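PDB 3V3T: cell division GTPase FtsZ, diverged from Clostridium botulinum C, which is a diverged member of the tubulin/FtsZ family, related to TubZ, with a Rossmann-like GTPase domain followed by a tubulin-type C-terminal domain. Local coordinates for residues A[111-114]-A[115-119]; A[129-132]-A[133-136]; A[143-146]-A[147-151]; A[169-172]-A[173-176]; A[181-184]-A[185-189]. The protein carries 1 engineered substitution. One frame throughout, in Å; residues are numbered along the deposited sequence.

Contact 1. Residues A[111-114]-A[115-119]; sequences LGLA and KQMYP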
loop_
_atom_site.group_PDB
_atom_site.type_symbol
_atom_site.label_atom_id
_atom_site.label_comp_id
_atom_site.label_asym_id
_atom_site.label_seq_id
_atom_site.Cartn_x
_atom_site.Cartn_y
_atom_site.Cartn_z
ATOM N N LEU A 111 6.282 -8.579 -9.608
ATOM C CA LEU A 111 6.550 -7.143 -9.583
ATOM C C LEU A 111 7.924 -6.825 -10.206
ATOM O O LEU A 111 8.035 -5.954 -11.064
ATOM C CB LEU A 111 6.438 -6.633 -8.154
ATOM C CG LEU A 111 6.935 -5.273 -7.683
ATOM C CD1 LEU A 111 6.508 -4.180 -8.619
ATOM C CD2 LEU A 111 6.334 -5.050 -6.305
ATOM N N GLY A 112 8.962 -7.548 -9.803
ATOM C CA GLY A 112 10.278 -7.327 -10.382
ATOM C C GLY A 112 10.289 -7.553 -11.894
ATOM O O GLY A 112 10.907 -6.800 -12.644
ATOM N N LEU A 113 9.597 -8.594 -12.339
ATOM C CA LEU A 113 9.545 -8.931 -13.749
ATOM C C LEU A 113 8.735 -7.920 -14.562
ATOM O O LEU A 113 9.131 -7.557 -15.678
ATOM C CB LEU A 113 8.993 -10.344 -13.934
ATOM C CG LEU A 113 8.830 -10.817 -15.375
ATOM C CD1 LEU A 113 10.140 -10.692 -16.120
ATOM C CD2 LEU A 113 8.350 -12.253 -15.394
ATOM N N ALA A 114 7.612 -7.462 -14.007
ATOM C CA ALA A 114 6.777 -6.465 -14.680
ATOM C C ALA A 114 7.499 -5.131 -14.813
ATOM O O ALA A 114 7.428 -4.481 -15.854
ATOM C CB ALA A 114 5.444 -6.273 -13.939
ATOM N N LYS A 115 8.181 -4.716 -13.750
ATOM C CA LYS A 115 8.955 -3.478 -13.787
ATOM C C LYS A 115 9.963 -3.515 -14.949
ATOM O O LYS A 115 10.122 -2.524 -15.669
ATOM C CB LYS A 115 9.688 -3.264 -12.464
ATOM C CG LYS A 115 10.093 -1.819 -12.179
ATOM C CD LYS A 115 11.036 -1.714 -10.960
ATOM C CE LYS A 115 12.455 -2.207 -11.302
ATOM N NZ LYS A 115 13.515 -1.875 -10.291
ATOM N N GLN A 116 10.648 -4.643 -15.137
ATOM C CA GLN A 116 11.631 -4.727 -16.216
ATOM C C GLN A 116 10.951 -4.702 -17.580
ATOM O O GLN A 116 11.464 -4.102 -18.523
ATOM C CB GLN A 116 12.532 -5.969 -16.097
ATOM C CG GLN A 116 13.477 -5.977 -14.895
ATOM C CD GLN A 116 14.266 -4.680 -14.732
ATOM O OE1 GLN A 116 14.388 -4.153 -13.620
ATOM N NE2 GLN A 116 14.811 -4.165 -15.835
ATOM N N MET A 117 9.792 -5.351 -17.681
ATOM C CA MET A 117 9.106 -5.476 -18.968
ATOM C C MET A 117 8.372 -4.206 -19.372
ATOM O O MET A 117 8.182 -3.950 -20.553
ATOM C CB MET A 117 8.118 -6.643 -18.950
ATOM C CG MET A 117 8.754 -8.019 -18.825
ATOM S SD MET A 117 7.491 -9.285 -18.610
ATOM C CE MET A 117 6.702 -9.250 -20.222
ATOM N N TYR A 118 7.937 -3.422 -18.389
ATOM C CA TYR A 118 7.199 -2.199 -18.678
ATOM C C TYR A 118 7.781 -1.010 -17.939
ATOM O O TYR A 118 7.172 -0.497 -17.000
ATOM C CB TYR A 118 5.721 -2.386 -18.351
ATOM C CG TYR A 118 5.123 -3.464 -19.201
ATOM C CD1 TYR A 118 4.607 -3.170 -20.454
ATOM C CD2 TYR A 118 5.121 -4.788 -18.783
ATOM C CE1 TYR A 118 4.084 -4.161 -21.263
ATOM C CE2 TYR A 118 4.602 -5.791 -19.597
ATOM C CZ TYR A 118 4.083 -5.465 -20.834
ATOM O OH TYR A 118 3.554 -6.438 -21.652
ATOM N N PRO A 119 8.955 -0.553 -18.390
ATOM C CA PRO A 119 9.769 0.472 -17.724
ATOM C C PRO A 119 9.054 1.822 -17.656
ATOM O O PRO A 119 9.358 2.624 -16.767
ATOM C CB PRO A 119 11.014 0.583 -18.624
ATOM C CG PRO A 119 10.904 -0.537 -19.640
ATOM C CD PRO A 119 9.457 -0.871 -19.737
#
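The packing of the Leu-113 side chain against Met-117, together with the meeting of the Ala-114 carbonyl with Tyr-118, is an i to i+4 contact at the C-terminal end of helix 101-117, the crossover helix of a beta-alpha-beta unit in the GTPase domain. The sulfur does most of the touching: Leu-113 CG lies 3.8 Å from Met-117 SD, and branch CD1 is 3.9 Å from the same SD. Leu-113 sends CG away from its own backbone N (chi1 178°), whereas Met-117 folds CG back beside its N (chi1 -66°), and the two chains slant across one another. That fold leaves Met-117 CG 3.2 Å from Leu-113 O. A flexible thioether suits this half-open site, where Leu-113 also leans on Tyr-75 and Ile-79 of helix 75-85.

Tyr-118 is the first residue to leave the helix, yet its N still bonds to Ala-114 O at 2.8 Å. The same oxygen lies near the plane of the phenol ring, at its edge, 3.7 Å from Tyr-118 CD2. The small methyl of Ala-114 suits the buried side, against Phe-123 of the following strand. One turn back, Lys-115 N bonds to Leu-111 O at 3.0 Å, and the bond from Gln-116 N to Gly-112 O is weak. The Lys-115 side chain also touches Phe-123 and gives its amine to Asp-158, in a salt bridge, and to Ser-152 O. The helix end is therefore secured on two counts: apolar flanks hold it to helix and strand, and the lysine charge is probably well compensated by its carboxylate partner.

Contact 2. Residues A[129-132]-A[133-136]; sequences LPKA and TEDI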
loop_
_atom_site.group_PDB
_atom_site.type_symbol
_atom_site.label_atom_id
_atom_site.label_comp_id
_atom_site.label_asym_id
_atom_site.label_seq_id
_atom_site.Cartn_x
_atom_site.Cartn_y
_atom_site.Cartn_z
ATOM N N LEU A 129 2.310 -6.117 7.057
ATOM C CA LEU A 129 3.149 -6.840 8.005
ATOM C C LEU A 129 2.274 -7.577 9.020
ATOM O O LEU A 129 1.206 -7.099 9.386
ATOM C CB LEU A 129 4.073 -5.872 8.740
ATOM C CG LEU A 129 5.053 -5.041 7.912
ATOM C CD1 LEU A 129 5.653 -3.932 8.784
ATOM C CD2 LEU A 129 6.154 -5.924 7.350
ATOM N N PRO A 130 2.723 -8.752 9.476
ATOM C CA PRO A 130 1.945 -9.576 10.407
ATOM C C PRO A 130 2.005 -9.056 11.844
ATOM O O PRO A 130 2.978 -8.401 12.200
ATOM C CB PRO A 130 2.651 -10.936 10.322
ATOM C CG PRO A 130 4.078 -10.586 9.997
ATOM C CD PRO A 130 4.017 -9.367 9.117
ATOM N N LYS A 131 0.984 -9.350 12.653
ATOM C CA LYS A 131 1.009 -9.036 14.080
ATOM C C LYS A 131 2.179 -9.744 14.758
ATOM O O LYS A 131 2.579 -10.846 14.342
ATOM C CB LYS A 131 -0.252 -9.546 14.778
ATOM C CG LYS A 131 -1.565 -8.911 14.418
ATOM C CD LYS A 131 -2.682 -9.652 15.166
ATOM C CE LYS A 131 -4.050 -9.037 14.922
ATOM N NZ LYS A 131 -4.101 -7.639 15.456
ATOM N N ALA A 132 2.687 -9.135 15.829
ATOM C CA ALA A 132 3.697 -9.755 16.699
ATOM C C ALA A 132 3.318 -11.134 17.241
ATOM O O ALA A 132 4.194 -11.941 17.565
ATOM C CB ALA A 132 4.039 -8.824 17.870
ATOM N N THR A 133 2.022 -11.404 17.366
ATOM C CA THR A 133 1.581 -12.677 17.921
ATOM C C THR A 133 1.620 -13.819 16.912
ATOM O O THR A 133 1.549 -14.979 17.290
ATOM C CB THR A 133 0.156 -12.591 18.507
ATOM O OG1 THR A 133 -0.753 -12.100 17.511
ATOM C CG2 THR A 133 0.128 -11.680 19.734
ATOM N N GLU A 134 1.729 -13.497 15.630
ATOM C CA GLU A 134 1.793 -14.536 14.619
ATOM C C GLU A 134 3.039 -15.361 14.869
ATOM O O GLU A 134 3.934 -14.936 15.604
ATOM C CB GLU A 134 1.812 -13.932 13.204
ATOM C CG GLU A 134 0.600 -13.058 12.878
ATOM C CD GLU A 134 -0.717 -13.797 13.046
ATOM O OE1 GLU A 134 -1.176 -14.427 12.072
ATOM O OE2 GLU A 134 -1.294 -13.756 14.155
ATOM N N ASP A 135 3.111 -16.534 14.253
ATOM C CA ASP A 135 4.233 -17.442 14.491
ATOM C C ASP A 135 5.419 -17.266 13.545
ATOM O O ASP A 135 5.435 -16.378 12.692
ATOM C CB ASP A 135 3.745 -18.883 14.469
ATOM C CG ASP A 135 2.961 -19.234 15.702
ATOM O OD1 ASP A 135 3.491 -19.018 16.812
ATOM O OD2 ASP A 135 1.809 -19.697 15.565
ATOM N N ILE A 136 6.404 -18.138 13.707
ATOM C CA ILE A 136 7.678 -18.053 12.994
ATOM C C ILE A 136 7.591 -18.028 11.465
ATOM O O ILE A 136 8.112 -17.117 10.829
ATOM C CB ILE A 136 8.590 -19.209 13.418
ATOM C CG1 ILE A 136 8.614 -19.310 14.941
ATOM C CG2 ILE A 136 9.985 -19.036 12.851
ATOM C CD1 ILE A 136 9.472 -20.433 15.451
#
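A chi1 of -59° folds Glu-134 CG back beside its own backbone N, where it meets Pro-130 CB at 3.9 Å and faces Lys-131 O across a type I beta turn running from Lys-131 to Glu-134. A further bend, at chi2, turns the carboxylate back on the stem. The roots of the first and last residues of the turn also meet, Lys-131 CB lying 4.1 Å from Glu-134 CG. The turn belongs to the loop between strand 122-129 and helix 136-152 of the Rossmann-like GTPase domain.

Its closing bond runs from Glu-134 N to Lys-131 O, 3.1 Å long. Ala-132 and Thr-133 occupy the two corners. The short side chain of Ala-132 suits the first, and its N is held by Asn-167 OD1. At the second, Thr-133 runs alongside Lys-131, and its chi1 of 55° turns OG1 toward the lysine stem, 3.8 Å from Lys-131 CB and 3.9 Å from Lys-131 CD.

The lysine does not turn its charge to Glu-134; its NZ stands 6.9 Å from Glu-134 OE2. It stretches instead to the carbonyl oxygens of Asn-166, Arg-169 and Glu-170, a use for which a long chain with a three-proton donor head is well fitted. Pro-130, rigid and buried, packs on His-139 and Ala-142 of the helix that follows and on Met-297 of helix 291-306. The glutamate stem tucks into the mouth of the turn, its CG 3.3 Å from Lys-131 O and 3.7 Å from Lys-131 N.

Contact 3. Residues A[143-146]-A[147-151]; sequences IACW and NDIMR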
loop_
_atom_site.group_PDB
_atom_site.type_symbol
_atom_site.label_atom_id
_atom_site.label_comp_id
_atom_site.label_asym_id
_atom_site.label_seq_id
_atom_site.Cartn_x
_atom_site.Cartn_y
_atom_site.Cartn_z
ATOM N N ILE A 143 9.480 -11.271 6.178
ATOM C CA ILE A 143 10.866 -10.858 6.031
ATOM C C ILE A 143 11.380 -11.186 4.624
ATOM O O ILE A 143 11.956 -10.336 3.957
ATOM C CB ILE A 143 11.749 -11.573 7.063
ATOM C CG1 ILE A 143 11.563 -10.947 8.438
ATOM C CG2 ILE A 143 13.198 -11.468 6.674
ATOM C CD1 ILE A 143 12.194 -9.577 8.532
ATOM N N ALA A 144 11.159 -12.419 4.174
ATOM C CA ALA A 144 11.618 -12.841 2.849
ATOM C C ALA A 144 10.925 -12.034 1.770
ATOM O O ALA A 144 11.524 -11.669 0.751
ATOM C CB ALA A 144 11.377 -14.337 2.643
ATOM N N CYS A 145 9.658 -11.731 1.998
ATOM C CA CYS A 145 8.920 -10.934 1.031
ATOM C C CYS A 145 9.516 -9.540 0.934
ATOM O O CYS A 145 9.740 -9.003 -0.148
ATOM C CB CYS A 145 7.453 -10.847 1.431
ATOM S SG CYS A 145 6.478 -9.850 0.316
ATOM N N TRP A 146 9.770 -8.945 2.081
ATOM C CA TRP A 146 10.360 -7.626 2.102
ATOM C C TRP A 146 11.739 -7.630 1.424
ATOM O O TRP A 146 12.039 -6.802 0.556
ATOM C CB TRP A 146 10.489 -7.173 3.550
ATOM C CG TRP A 146 11.210 -5.898 3.701
ATOM C CD1 TRP A 146 12.508 -5.734 4.068
ATOM C CD2 TRP A 146 10.673 -4.587 3.510
ATOM N NE1 TRP A 146 12.815 -4.399 4.118
ATOM C CE2 TRP A 146 11.703 -3.673 3.785
ATOM C CE3 TRP A 146 9.415 -4.098 3.143
ATOM C CZ2 TRP A 146 11.521 -2.293 3.702
ATOM C CZ3 TRP A 146 9.235 -2.724 3.046
ATOM C CH2 TRP A 146 10.280 -1.839 3.334
ATOM N N ASN A 147 12.586 -8.565 1.826
ATOM C CA ASN A 147 13.925 -8.622 1.271
ATOM C C ASN A 147 13.922 -8.800 -0.241
ATOM O O ASN A 147 14.731 -8.187 -0.938
ATOM C CB ASN A 147 14.743 -9.718 1.951
ATOM C CG ASN A 147 15.237 -9.299 3.323
ATOM O OD1 ASN A 147 15.232 -8.108 3.657
ATOM N ND2 ASN A 147 15.680 -10.270 4.119
ATOM N N ASP A 148 13.017 -9.631 -0.753
ATOM C CA ASP A 148 12.988 -9.893 -2.189
ATOM C C ASP A 148 12.522 -8.652 -2.938
ATOM O O ASP A 148 13.019 -8.346 -4.029
ATOM C CB ASP A 148 12.081 -11.067 -2.530
ATOM C CG ASP A 148 12.659 -12.396 -2.123
ATOM O OD1 ASP A 148 13.851 -12.453 -1.747
ATOM O OD2 ASP A 148 11.909 -13.397 -2.187
ATOM N N ILE A 149 11.572 -7.932 -2.349
ATOM C CA ILE A 149 11.136 -6.676 -2.947
ATOM C C ILE A 149 12.259 -5.624 -2.940
ATOM O O ILE A 149 12.506 -4.959 -3.955
ATOM C CB ILE A 149 9.815 -6.183 -2.318
ATOM C CG1 ILE A 149 8.663 -7.048 -2.839
ATOM C CG2 ILE A 149 9.551 -4.720 -2.643
ATOM C CD1 ILE A 149 7.312 -6.672 -2.308
ATOM N N MET A 150 12.959 -5.492 -1.814
ATOM C CA MET A 150 14.096 -4.576 -1.735
ATOM C C MET A 150 15.131 -4.888 -2.819
ATOM O O MET A 150 15.548 -4.012 -3.576
ATOM C CB MET A 150 14.751 -4.644 -0.353
ATOM C CG MET A 150 13.907 -4.029 0.778
ATOM S SD MET A 150 13.513 -2.268 0.524
ATOM C CE MET A 150 11.755 -2.319 0.210
ATOM N N ARG A 151 15.530 -6.152 -2.898
ATOM C CA ARG A 151 16.553 -6.573 -3.849
ATOM C C ARG A 151 16.173 -6.304 -5.315
ATOM O O ARG A 151 17.042 -6.075 -6.153
ATOM C CB ARG A 151 16.900 -8.050 -3.615
ATOM C CG ARG A 151 17.710 -8.716 -4.723
ATOM C CD ARG A 151 18.206 -10.105 -4.294
ATOM N NE ARG A 151 17.302 -10.757 -3.339
ATOM C CZ ARG A 151 17.604 -10.981 -2.059
ATOM N NH1 ARG A 151 18.791 -10.618 -1.586
ATOM N NH2 ARG A 151 16.729 -11.576 -1.254
#
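Met-150 lies over one face of the Trp-146 indole, one helical turn further along helix 136-152. Its methyl CE makes a CH-pi contact, 3.6 Å from the centroid of the six-membered ring and 17° off the ring normal. The sulfur stands more obliquely, SD being 4.3 Å from that centroid, so the pair is also a Met-aromatic contact. Trp-146 swings CG away from its backbone N (chi1 174°), while two bends in the methionine curl it over the indole, with Met-150 CG 3.5 Å from Trp-146 NE1. A broad, flat ring and a pliant thioether fit well in such a buried place.

Asn-147 crosses the tryptophan at about a right angle, its amide plane turned 53° from the ring and its OD1 3.6 Å from Trp-146 CD1. It runs alongside Ile-143 instead, ND2 lying 3.8 Å from Ile-143 CG2. On the more polar flank, Arg-151 NH2 meets Asp-148 OD1 at 3.0 Å, with the oxygen in the guanidinium plane; Asp-148 OD2 has a second partner in Arg-64, so two arginines share one carboxylate. Cys-145 SG adds a looser apolar touch, 4.2 Å from Ile-149 CD1.

The helix crosses over between strands 122-129 and 160-165: Trp-146 and Met-150 rest on Leu-163 and Ile-161, Cys-145 and Ile-149 face Ser-104 and Pro-108 of helix 101-117, and Ile-143 meets Met-297 of helix 291-306.

Contact 4. Residues A[169-172]-A[173-176]; sequences REKE and SDIN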
loop_
_atom_site.group_PDB
_atom_site.type_symbol
_atom_site.label_atom_id
_atom_site.label_comp_id
_atom_site.label_asym_id
_atom_site.label_seq_id
_atom_site.Cartn_x
_atom_site.Cartn_y
_atom_site.Cartn_z
ATOM N N ARG A 169 -4.063 -2.574 14.628
ATOM C CA ARG A 169 -5.502 -2.746 14.874
ATOM C C ARG A 169 -5.817 -4.162 15.330
ATOM O O ARG A 169 -5.079 -5.102 15.032
ATOM C CB ARG A 169 -6.320 -2.437 13.614
ATOM C CG ARG A 169 -6.218 -1.003 13.123
ATOM C CD ARG A 169 -7.081 -0.047 13.949
ATOM N NE ARG A 169 -7.058 1.300 13.378
ATOM C CZ ARG A 169 -6.061 2.166 13.553
ATOM N NH1 ARG A 169 -6.108 3.370 12.996
ATOM N NH2 ARG A 169 -5.012 1.830 14.296
ATOM N N GLU A 170 -6.934 -4.315 16.030
ATOM C CA GLU A 170 -7.360 -5.623 16.509
ATOM C C GLU A 170 -7.599 -6.621 15.373
ATOM O O GLU A 170 -7.028 -7.712 15.372
ATOM C CB GLU A 170 -8.619 -5.495 17.368
ATOM C CG GLU A 170 -8.964 -6.755 18.143
ATOM C CD GLU A 170 -10.339 -6.691 18.793
ATOM O OE1 GLU A 170 -10.551 -7.387 19.812
ATOM O OE2 GLU A 170 -11.207 -5.953 18.282
ATOM N N LYS A 171 -8.443 -6.258 14.411
ATOM C CA LYS A 171 -8.761 -7.178 13.323
ATOM C C LYS A 171 -8.171 -6.732 12.000
ATOM O O LYS A 171 -8.161 -5.540 11.685
ATOM C CB LYS A 171 -10.277 -7.337 13.161
ATOM C CG LYS A 171 -11.038 -7.763 14.412
ATOM C CD LYS A 171 -12.493 -8.028 14.066
ATOM C CE LYS A 171 -13.407 -7.926 15.283
ATOM N NZ LYS A 171 -13.107 -8.946 16.331
ATOM N N GLU A 172 -7.694 -7.696 11.219
ATOM C CA GLU A 172 -7.208 -7.417 9.877
ATOM C C GLU A 172 -8.258 -6.624 9.112
ATOM O O GLU A 172 -7.930 -5.688 8.367
ATOM C CB GLU A 172 -6.874 -8.716 9.133
ATOM C CG GLU A 172 -6.068 -9.698 9.974
ATOM C CD GLU A 172 -5.159 -10.588 9.151
ATOM O OE1 GLU A 172 -4.937 -10.284 7.960
ATOM O OE2 GLU A 172 -4.656 -11.590 9.703
ATOM N N SER A 173 -9.523 -6.990 9.313
ATOM C CA SER A 173 -10.623 -6.335 8.613
ATOM C C SER A 173 -10.660 -4.830 8.908
ATOM O O SER A 173 -11.136 -4.045 8.092
ATOM C CB SER A 173 -11.967 -7.010 8.926
ATOM O OG SER A 173 -12.523 -6.545 10.141
ATOM N N ASP A 174 -10.134 -4.417 10.056
ATOM C CA ASP A 174 -10.078 -2.987 10.361
ATOM C C ASP A 174 -8.931 -2.291 9.635
ATOM O O ASP A 174 -9.047 -1.126 9.238
ATOM C CB ASP A 174 -9.979 -2.748 11.865
ATOM C CG ASP A 174 -11.226 -3.175 12.607
ATOM O OD1 ASP A 174 -12.352 -2.874 12.130
ATOM O OD2 ASP A 174 -11.072 -3.813 13.673
ATOM N N ILE A 175 -7.819 -2.994 9.464
ATOM C CA ILE A 175 -6.725 -2.450 8.674
ATOM C C ILE A 175 -7.220 -2.234 7.251
ATOM O O ILE A 175 -7.006 -1.181 6.655
ATOM C CB ILE A 175 -5.536 -3.400 8.643
ATOM C CG1 ILE A 175 -4.993 -3.621 10.060
ATOM C CG2 ILE A 175 -4.446 -2.865 7.679
ATOM C CD1 ILE A 175 -4.257 -2.433 10.630
ATOM N N ASN A 176 -7.908 -3.240 6.729
ATOM C CA ASN A 176 -8.368 -3.252 5.345
ATOM C C ASN A 176 -9.343 -2.129 5.065
ATOM O O ASN A 176 -9.205 -1.408 4.084
ATOM C CB ASN A 176 -9.035 -4.596 5.030
ATOM C CG ASN A 176 -8.056 -5.740 5.045
ATOM O OD1 ASN A 176 -6.870 -5.544 5.321
ATOM N ND2 ASN A 176 -8.534 -6.940 4.750
#
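The carboxylate of Asp-174 turns one face to Lys-171, whose CB stands above OD2 at 3.6 Å. The amide of Asn-176 is approached in a similar way by Glu-172, its carbonyl O sitting over the face at 3.3 Å from Asn-176 CG. Asn-176 OD1, an acceptor like that O, makes no bond to it. Separately, the backbone Asn-176 N bonds to Glu-172 O at 2.9 Å. The flat head of Arg-169 points away from the turn: NH1 pairs with Glu-178 OE1 and NH2 with Glu-234 O. What it offers here is its aliphatic root, CG lying 3.5 Å and CB 3.6 Å from Ile-175 CD1. The first torsion of Arg-169 (chi1 -63°) sets CG beside the isoleucine, and the bend at chi2 (-78°) only redirects the chain beyond CG toward its charged end.

These residues form the N-terminal start of helix 172-187, with Lys-171 at the N-cap position. Its carbonyl begins the helical bonding: Asp-174 N meets Lys-171 O at 2.8 Å, and Ile-175 N reaches the same oxygen weakly. Acidic residues such as Glu-172 and Asp-174 suit this first turn, where their charge would probably be eased by the helix dipole. Ser-173 is small and polar, and its OG lies 3.8 Å from Lys-171 CB. Ile-175 is the buried member, packed also on Asn-166 and Ile-236, and Asn-176 lies against Asn-18 and Ile-19 of helix 14-26.

Contact 5. Residues A[181-184]-A[185-189]; sequences TLFN and DFMNM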
loop_
_atom_site.group_PDB
_atom_site.type_symbol
_atom_site.label_atom_id
_atom_site.label_comp_id
_atom_site.label_asym_id
_atom_site.label_seq_id
_atom_site.Cartn_x
_atom_site.Cartn_y
_atom_site.Cartn_z
ATOM N N THR A 181 -10.412 3.320 2.918
ATOM C CA THR A 181 -10.940 4.663 3.129
ATOM C C THR A 181 -9.854 5.712 2.907
ATOM O O THR A 181 -10.068 6.704 2.204
ATOM C CB THR A 181 -11.576 4.805 4.524
ATOM O OG1 THR A 181 -12.644 3.864 4.638
ATOM C CG2 THR A 181 -12.135 6.212 4.740
ATOM N N LEU A 182 -8.677 5.489 3.483
ATOM C CA LEU A 182 -7.614 6.483 3.373
ATOM C C LEU A 182 -7.173 6.639 1.922
ATOM O O LEU A 182 -6.964 7.746 1.437
ATOM C CB LEU A 182 -6.429 6.124 4.261
ATOM C CG LEU A 182 -6.668 6.232 5.768
ATOM C CD1 LEU A 182 -5.482 5.660 6.522
ATOM C CD2 LEU A 182 -6.899 7.676 6.162
ATOM N N PHE A 183 -7.041 5.531 1.220
ATOM C CA PHE A 183 -6.585 5.606 -0.155
ATOM C C PHE A 183 -7.611 6.284 -1.057
ATOM O O PHE A 183 -7.275 7.139 -1.872
ATOM C CB PHE A 183 -6.257 4.215 -0.690
ATOM C CG PHE A 183 -5.598 4.244 -2.015
ATOM C CD1 PHE A 183 -4.234 4.476 -2.112
ATOM C CD2 PHE A 183 -6.331 4.041 -3.174
ATOM C CE1 PHE A 183 -3.609 4.497 -3.363
ATOM C CE2 PHE A 183 -5.714 4.060 -4.409
ATOM C CZ PHE A 183 -4.345 4.290 -4.497
ATOM N N ASN A 184 -8.867 5.893 -0.915
ATOM C CA ASN A 184 -9.923 6.519 -1.683
ATOM C C ASN A 184 -10.093 8.008 -1.338
ATOM O O ASN A 184 -10.334 8.835 -2.224
ATOM C CB ASN A 184 -11.234 5.746 -1.523
ATOM C CG ASN A 184 -12.304 6.230 -2.464
ATOM O OD1 ASN A 184 -12.173 6.118 -3.688
ATOM N ND2 ASN A 184 -13.375 6.778 -1.904
ATOM N N ASP A 185 -9.951 8.357 -0.061
ATOM C CA ASP A 185 -9.994 9.769 0.337
ATOM C C ASP A 185 -8.851 10.523 -0.322
ATOM O O ASP A 185 -9.030 11.631 -0.820
ATOM C CB ASP A 185 -9.896 9.921 1.853
ATOM C CG ASP A 185 -11.172 9.527 2.556
ATOM O OD1 ASP A 185 -12.214 9.384 1.876
ATOM O OD2 ASP A 185 -11.130 9.360 3.788
ATOM N N PHE A 186 -7.677 9.899 -0.330
ATOM C CA PHE A 186 -6.509 10.447 -1.006
ATOM C C PHE A 186 -6.819 10.757 -2.483
ATOM O O PHE A 186 -6.638 11.883 -2.942
ATOM C CB PHE A 186 -5.332 9.479 -0.811
ATOM C CG PHE A 186 -4.222 9.642 -1.793
ATOM C CD1 PHE A 186 -3.816 10.890 -2.204
ATOM C CD2 PHE A 186 -3.562 8.525 -2.285
ATOM C CE1 PHE A 186 -2.783 11.020 -3.106
ATOM C CE2 PHE A 186 -2.525 8.652 -3.176
ATOM C CZ PHE A 186 -2.135 9.901 -3.589
ATOM N N MET A 187 -7.342 9.777 -3.209
ATOM C CA MET A 187 -7.753 9.996 -4.594
ATOM C C MET A 187 -8.857 11.046 -4.772
ATOM O O MET A 187 -9.027 11.584 -5.861
ATOM C CB MET A 187 -8.203 8.675 -5.219
ATOM C CG MET A 187 -7.119 7.618 -5.266
ATOM S SD MET A 187 -5.757 8.112 -6.349
ATOM C CE MET A 187 -4.766 9.127 -5.270
ATOM N N ASN A 188 -9.623 11.335 -3.724
ATOM C CA ASN A 188 -10.700 12.329 -3.854
ATOM C C ASN A 188 -10.308 13.782 -3.551
ATOM O O ASN A 188 -11.180 14.648 -3.496
ATOM C CB ASN A 188 -11.899 11.962 -2.975
ATOM C CG ASN A 188 -12.680 10.785 -3.507
ATOM O OD1 ASN A 188 -12.671 10.497 -4.708
ATOM N ND2 ASN A 188 -13.383 10.104 -2.612
ATOM N N MET A 189 -9.021 14.052 -3.338
ATOM C CA MET A 189 -8.579 15.397 -2.980
ATOM C C MET A 189 -8.773 16.388 -4.118
ATOM O O MET A 189 -8.648 17.599 -3.922
ATOM C CB MET A 189 -7.116 15.398 -2.537
ATOM C CG MET A 189 -6.871 14.730 -1.207
ATOM S SD MET A 189 -5.116 14.503 -0.900
ATOM C CE MET A 189 -4.660 16.126 -0.305
HETATM O O HOH W 1 -13.287 7.165 1.059
#
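Met-187 can be followed outward from its CB, which lies 3.7 Å from Asn-184 O. CG comes next, 3.9 Å from Phe-183 CE2, brought there because the chain folds beside its own N (chi1 -61°). SD then makes an oblique Met-aromatic contact, 5.0 Å from the centroid of the Phe-183 ring. CE finishes over a face of the neighbouring Phe-186 ring, though it is modelled closer than such atoms usually stand, so the exact fit is doubtful.

The two phenylalanines form an offset edge-to-face pair: the edge of Phe-186 is directed at the face of Phe-183, centroids 5.8 Å apart and planes at 83°. Both belong to the last turns of helix 172-187, which by its place in the chain probably corresponds to the long core helix of tubulin and FtsZ that lies between the GTPase and C-terminal domains. Large apolar residues suit that buried position: Phe-183 packs on Leu-23 of helix 14-26, while Phe-186 and Met-187 both meet Leu-207 of helix 200-208.

A polar flank runs along the same turns. Water 1 accepts from Asn-184 ND2 at 3.0 Å and donates to Asp-185 OD1 at 2.6 Å, bridging the two side chains. Asp-185 OD2 forms a salt bridge with Lys-279, and the methyl CG2 of Thr-181 lies 3.4 Å from that oxygen. Asn-184 OD1 is bonded to Tyr-30 and Lys-4, the lysine amine also reaching Asn-188 OD1. Asn-188 is the first residue to leave helical phi/psi, and its N bonds only weakly to Asn-184 O.

The five contacts follow one another along the chain without interleaving. Contacts 1 and 3 lie on successive crossover helices, 101-117 and 136-152, with centres 16 Å apart and nearest atoms about 4 Å apart. Contact 2 is the loop leading into the second of these helices, its centre 17 Å from that of contact 3. It touches contact 4, where Lys-131 NZ reaches the carbonyl oxygens of residues 169-170, linking two loops that follow adjacent parallel strands, 122-129 and 160-165. Contacts 4 and 5 lie at the start and toward the far end of helix 172-187, centres 18 Å apart. The series thus runs through the Rossmann-like GTPase domain into the helix leading towards the C-terminal domain.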